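Local coordinates for trehalose synthase regulatory protein (Candida albicans, PDB 5HUS) that probably regulates the fungal trehalose synthase complex, this C-terminal portion having a trehalose-phosphatase-like domain of the HAD clan, at residues A[54-59]-A[299-304]; A[100-105]-A[205-210]. All coordinates share one frame; numbering follows the deposited sequence.

Contact 1: A[54-59]-A[299-304]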
loop_
_atom_site.group_PDB
_atom_site.type_symbol
_atom_site.label_atom_id
_atom_site.label_comp_id
_atom_site.label_asym_id
_atom_site.label_seq_id
_atom_site.Cartn_x
_atom_site.Cartn_y
_atom_site.Cartn_z
ATOM N N SER A 54 10.598 -14.821 2.870
ATOM C CA SER A 54 10.834 -15.815 3.913
ATOM C C SER A 54 11.196 -15.162 5.245
ATOM O O SER A 54 10.789 -15.637 6.299
ATOM C CB SER A 54 11.938 -16.784 3.489
ATOM O OG SER A 54 13.136 -16.088 3.195
ATOM N N GLY A 55 11.956 -14.073 5.191
ATOM C CA GLY A 55 12.321 -13.333 6.383
ATOM C C GLY A 55 11.119 -12.708 7.063
ATOM O O GLY A 55 10.994 -12.743 8.286
ATOM N N LEU A 56 10.230 -12.135 6.260
ATOM C CA LEU A 56 8.996 -11.533 6.754
ATOM C C LEU A 56 8.135 -12.549 7.490
ATOM O O LEU A 56 7.650 -12.284 8.588
ATOM C CB LEU A 56 8.204 -10.924 5.591
ATOM C CG LEU A 56 6.816 -10.387 5.933
ATOM C CD1 LEU A 56 6.930 -9.243 6.932
ATOM C CD2 LEU A 56 6.080 -9.945 4.672
ATOM N N VAL A 57 7.952 -13.716 6.879
ATOM C CA VAL A 57 7.115 -14.762 7.452
ATOM C C VAL A 57 7.746 -15.314 8.724
ATOM O O VAL A 57 7.071 -15.486 9.739
ATOM C CB VAL A 57 6.885 -15.916 6.457
ATOM C CG1 VAL A 57 6.031 -17.002 7.092
ATOM C CG2 VAL A 57 6.234 -15.406 5.182
ATOM N N ARG A 58 9.045 -15.588 8.658
ATOM C CA ARG A 58 9.784 -16.092 9.814
ATOM C C ARG A 58 9.683 -15.131 10.989
ATOM O O ARG A 58 9.352 -15.534 12.107
ATOM C CB ARG A 58 11.253 -16.328 9.453
ATOM C CG ARG A 58 12.140 -16.705 10.636
ATOM C CD ARG A 58 13.560 -17.078 10.200
ATOM N NE ARG A 58 14.303 -15.948 9.645
ATOM C CZ ARG A 58 14.504 -15.749 8.345
ATOM N NH1 ARG A 58 14.024 -16.608 7.455
ATOM N NH2 ARG A 58 15.193 -14.692 7.933
ATOM N N LEU A 59 9.948 -13.856 10.730
ATOM C CA LEU A 59 9.964 -12.859 11.795
ATOM C C LEU A 59 8.574 -12.564 12.355
ATOM O O LEU A 59 8.455 -11.945 13.409
ATOM C CB LEU A 59 10.614 -11.566 11.302
ATOM C CG LEU A 59 12.139 -11.612 11.169
ATOM C CD1 LEU A 59 12.665 -10.283 10.656
ATOM C CD2 LEU A 59 12.790 -11.974 12.499
ATOM N N GLU A 299 13.060 -4.250 14.027
ATOM C CA GLU A 299 12.473 -3.791 15.273
ATOM C C GLU A 299 10.951 -3.802 15.179
ATOM O O GLU A 299 10.263 -4.216 16.117
ATOM C CB GLU A 299 12.968 -2.390 15.629
ATOM C CG GLU A 299 12.491 -1.930 17.002
ATOM C CD GLU A 299 12.912 -0.516 17.323
ATOM O OE1 GLU A 299 13.319 0.213 16.391
ATOM O OE2 GLU A 299 12.836 -0.133 18.510
ATOM N N LEU A 300 10.437 -3.350 14.040
ATOM C CA LEU A 300 9.001 -3.356 13.793
ATOM C C LEU A 300 8.437 -4.768 13.899
ATOM O O LEU A 300 7.468 -5.001 14.615
ATOM C CB LEU A 300 8.693 -2.773 12.413
ATOM C CG LEU A 300 7.241 -2.868 11.940
ATOM C CD1 LEU A 300 6.345 -1.988 12.789
ATOM C CD2 LEU A 300 7.133 -2.486 10.466
ATOM N N LEU A 301 9.052 -5.707 13.185
ATOM C CA LEU A 301 8.531 -7.070 13.127
ATOM C C LEU A 301 8.676 -7.788 14.474
ATOM O O LEU A 301 7.825 -8.593 14.851
ATOM C CB LEU A 301 9.222 -7.862 12.012
ATOM C CG LEU A 301 9.021 -7.301 10.600
ATOM C CD1 LEU A 301 9.676 -8.180 9.541
ATOM C CD2 LEU A 301 7.540 -7.116 10.303
ATOM N N CYS A 302 9.743 -7.487 15.203
ATOM C CA CYS A 302 9.950 -8.108 16.509
ATOM C C CYS A 302 8.865 -7.690 17.498
ATOM O O CYS A 302 8.396 -8.498 18.302
ATOM C CB CYS A 302 11.336 -7.763 17.051
ATOM S SG CYS A 302 12.661 -8.727 16.280
ATOM N N ILE A 303 8.451 -6.431 17.421
ATOM C CA ILE A 303 7.360 -5.946 18.253
ATOM C C ILE A 303 6.039 -6.603 17.850
ATOM O O ILE A 303 5.292 -7.081 18.703
ATOM C CB ILE A 303 7.223 -4.415 18.169
ATOM C CG1 ILE A 303 8.427 -3.741 18.832
ATOM C CG2 ILE A 303 5.931 -3.960 18.835
ATOM C CD1 ILE A 303 8.527 -2.251 18.563
ATOM N N LEU A 304 5.760 -6.643 16.547
ATOM C CA LEU A 304 4.518 -7.241 16.060
ATOM C C LEU A 304 4.434 -8.740 16.336
ATOM O O LEU A 304 3.345 -9.308 16.379
ATOM C CB LEU A 304 4.354 -6.999 14.554
ATOM C CG LEU A 304 4.248 -5.558 14.071
ATOM C CD1 LEU A 304 4.118 -5.558 12.548
ATOM C CD2 LEU A 304 3.071 -4.845 14.715
#
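Leu301 projects from helix 297-304 toward helix 53-59, where Leu56 and Leu59, one turn apart, receive it. The apolar contacts carry the interface. Leu301 CD1 comes within 3.9 Å of Leu56 CD1 and within 3.8 Å of Leu59 CD1, so this one methyl group touches both leucines, while Leu301 CD2 adds a second methyl contact to Leu56 CD1. In each pairing the side chains cross at about a right angle. Leu56 begins on a less direct path; its CG stands anti to the backbone N (chi1 174°), and this carries CD1 across to Leu301. Leu59 faces its partner more directly: its CB lies 4.0 Å from Leu301 CB, which shows how closely the two helices approach here.

The backbones approach at the same point, with the CA atoms of Leu59 and Leu301 6.1 Å apart and their carbonyl O atoms 3.7 Å apart. No polar bond links the two segments, whose main chains are instead tied internally by i to i+4 bonds such as Leu59 N to Gly55 O, 2.9 Å. Nearby, Asp52 accepts from Ser54 OG at the start of helix 53-59.

Ile51 touches both Leu59 and Leu301, and Leu304 rests on Leu247 of strand 243-250. Two helices packed side by side, with helix 297-304 resting on strand 243-250, are consistent with a helical layer of the Rossmann-like alpha/beta core of HAD proteins.

Contact 2: A[100-105]-A[205-210]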
loop_
_atom_site.group_PDB
_atom_site.type_symbol
_atom_site.label_atom_id
_atom_site.label_comp_id
_atom_site.label_asym_id
_atom_site.label_seq_id
_atom_site.Cartn_x
_atom_site.Cartn_y
_atom_site.Cartn_z
ATOM N N ASN A 100 -4.783 -2.094 -6.291
ATOM C CA ASN A 100 -5.587 -2.457 -7.462
ATOM C C ASN A 100 -6.056 -3.910 -7.439
ATOM O O ASN A 100 -7.073 -4.251 -8.038
ATOM C CB ASN A 100 -4.801 -2.186 -8.749
ATOM C CG ASN A 100 -4.714 -0.715 -9.060
ATOM O OD1 ASN A 100 -5.668 -0.119 -9.574
ATOM N ND2 ASN A 100 -3.574 -0.109 -8.736
ATOM N N PHE A 101 -5.312 -4.761 -6.742
ATOM C CA PHE A 101 -5.636 -6.186 -6.661
ATOM C C PHE A 101 -5.445 -6.710 -5.251
ATOM O O PHE A 101 -4.493 -6.343 -4.582
ATOM C CB PHE A 101 -4.770 -6.994 -7.632
ATOM C CG PHE A 101 -4.777 -6.452 -9.034
ATOM C CD1 PHE A 101 -5.828 -6.732 -9.896
ATOM C CD2 PHE A 101 -3.736 -5.652 -9.483
ATOM C CE1 PHE A 101 -5.839 -6.220 -11.189
ATOM C CE2 PHE A 101 -3.740 -5.136 -10.772
ATOM C CZ PHE A 101 -4.794 -5.424 -11.627
ATOM N N VAL A 102 -6.359 -7.568 -4.807
ATOM C CA VAL A 102 -6.334 -8.096 -3.449
ATOM C C VAL A 102 -6.464 -9.609 -3.465
ATOM O O VAL A 102 -7.375 -10.150 -4.099
ATOM C CB VAL A 102 -7.477 -7.519 -2.576
ATOM C CG1 VAL A 102 -7.508 -8.218 -1.206
ATOM C CG2 VAL A 102 -7.327 -6.008 -2.415
ATOM N N LYS A 103 -5.555 -10.290 -2.772
ATOM C CA LYS A 103 -5.709 -11.721 -2.550
ATOM C C LYS A 103 -5.913 -11.951 -1.052
ATOM O O LYS A 103 -4.974 -11.885 -0.254
ATOM C CB LYS A 103 -4.504 -12.510 -3.093
ATOM C CG LYS A 103 -4.585 -14.006 -2.829
ATOM C CD LYS A 103 -3.489 -14.774 -3.583
ATOM C CE LYS A 103 -3.791 -14.824 -5.074
ATOM N NZ LYS A 103 -2.861 -15.728 -5.825
ATOM N N LEU A 104 -7.171 -12.175 -0.684
ATOM C CA LEU A 104 -7.546 -12.434 0.697
ATOM C C LEU A 104 -6.856 -13.686 1.211
ATOM O O LEU A 104 -6.532 -14.584 0.438
ATOM C CB LEU A 104 -9.062 -12.584 0.814
ATOM C CG LEU A 104 -9.892 -11.395 0.329
ATOM C CD1 LEU A 104 -11.361 -11.779 0.231
ATOM C CD2 LEU A 104 -9.711 -10.194 1.241
ATOM N N ILE A 105 -6.632 -13.742 2.516
ATOM C CA ILE A 105 -5.961 -14.888 3.120
ATOM C C ILE A 105 -6.730 -16.172 2.809
ATOM O O ILE A 105 -7.944 -16.248 3.025
ATOM C CB ILE A 105 -5.814 -14.696 4.641
ATOM C CG1 ILE A 105 -4.865 -13.532 4.936
ATOM C CG2 ILE A 105 -5.292 -15.950 5.296
ATOM C CD1 ILE A 105 -4.954 -13.015 6.373
ATOM N N ILE A 205 -7.729 -1.057 1.476
ATOM C CA ILE A 205 -7.745 -1.236 2.918
ATOM C C ILE A 205 -9.191 -1.371 3.394
ATOM O O ILE A 205 -9.517 -2.259 4.176
ATOM C CB ILE A 205 -7.040 -0.072 3.645
ATOM C CG1 ILE A 205 -5.527 -0.147 3.384
ATOM C CG2 ILE A 205 -7.336 -0.129 5.163
ATOM C CD1 ILE A 205 -4.743 1.043 3.891
ATOM N N ARG A 206 -10.064 -0.515 2.872
ATOM C CA ARG A 206 -11.478 -0.570 3.228
ATOM C C ARG A 206 -12.093 -1.907 2.829
ATOM O O ARG A 206 -12.885 -2.471 3.573
ATOM C CB ARG A 206 -12.245 0.580 2.571
ATOM C CG ARG A 206 -13.750 0.513 2.806
ATOM C CD ARG A 206 -14.468 1.716 2.201
ATOM N NE ARG A 206 -14.391 1.746 0.745
ATOM C CZ ARG A 206 -14.909 2.711 -0.010
ATOM N NH1 ARG A 206 -15.547 3.728 0.555
ATOM N NH2 ARG A 206 -14.786 2.658 -1.332
ATOM N N LEU A 207 -11.709 -2.419 1.664
ATOM C CA LEU A 207 -12.210 -3.710 1.193
ATOM C C LEU A 207 -11.763 -4.858 2.100
ATOM O O LEU A 207 -12.569 -5.699 2.504
ATOM C CB LEU A 207 -11.752 -3.955 -0.256
ATOM C CG LEU A 207 -12.179 -5.244 -0.972
ATOM C CD1 LEU A 207 -12.179 -5.019 -2.476
ATOM C CD2 LEU A 207 -11.270 -6.433 -0.641
ATOM N N VAL A 208 -10.470 -4.908 2.403
ATOM C CA VAL A 208 -9.947 -5.952 3.278
ATOM C C VAL A 208 -10.584 -5.863 4.662
ATOM O O VAL A 208 -11.022 -6.872 5.216
ATOM C CB VAL A 208 -8.411 -5.865 3.382
ATOM C CG1 VAL A 208 -7.886 -6.826 4.436
ATOM C CG2 VAL A 208 -7.785 -6.162 2.016
ATOM N N LEU A 209 -10.664 -4.652 5.198
ATOM C CA LEU A 209 -11.313 -4.441 6.488
ATOM C C LEU A 209 -12.767 -4.926 6.458
ATOM O O LEU A 209 -13.189 -5.650 7.360
ATOM C CB LEU A 209 -11.239 -2.970 6.894
ATOM C CG LEU A 209 -11.967 -2.570 8.183
ATOM C CD1 LEU A 209 -11.487 -3.396 9.369
ATOM C CD2 LEU A 209 -11.768 -1.089 8.451
ATOM N N SER A 210 -13.510 -4.565 5.413
ATOM C CA SER A 210 -14.906 -4.994 5.275
ATOM C C SER A 210 -15.053 -6.511 5.254
ATOM O O SER A 210 -15.961 -7.060 5.868
ATOM C CB SER A 210 -15.535 -4.403 4.003
ATOM O OG SER A 210 -15.572 -2.988 4.068
#
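Val102 and Val208 make the tight part of this strand-to-helix contact: CG1 of Val102 lies 3.8 Å from CG2 of Val208, the closest approach between the two segments. Val102 points toward the helix, with CG1 anti to its own backbone N (chi1 174°), and the two valines cross at a slant. The same Val102 CG1 is 4.2 Å from CD2 of Leu207, so one methyl group meets two successive helix residues. All three side chains are buried, and Leu22 of strand 20-26 and Tyr72 of strand 69-74 also touch Val208.

Toward Leu104 the packing slackens. This partly exposed residue follows the strand, and its CD2 reaches Leu207 CD2 only at 4.5 Å; Tyr72 touches both Leu104 and Val208. The CB of Lys103, also partly exposed, points away from the helix, and its NZ forms a salt bridge with Asp83. At the start of the segment, Asn100 and Phe101 together face Ala96 in a classic beta bulge.

The polar side chains of Arg206 and Ser210 find partners other than the strand. Ser210 OG bonds to Arg206 O at 2.8 Å, tilted 34° from the carbonyl plane, while Ser210 N approaches that oxygen from the opposite face. The Arg206 guanidinium forms a salt bridge with Asp235 and also bonds to the carbonyls of Phe228 and Gln230. The contact is thus a helix laid over a mixed sheet, an alpha/beta layer consistent with the HAD-type core.

How the contacts relate
Contacts 1 and 2 have centres 21 Å apart, and their nearest atoms are about 11 Å from each other, so they do not touch. Along the chain the order is 54-59, 100-105, 205-210, 299-304: contact 2 falls wholly between the two halves of contact 1. The nine-strand mixed sheet is their common element. Contact 1 joins two helices, one packed on strand 243-250, whereas contact 2 sets helix 200-213 against strand 101-103, with side chains of strands 69-74 and 20-26 touching the same helix. The helices lie on opposite sides of the sheet. Together the contacts sample both helical layers of the core, bringing sequence-distant parts into one alpha/beta sandwich.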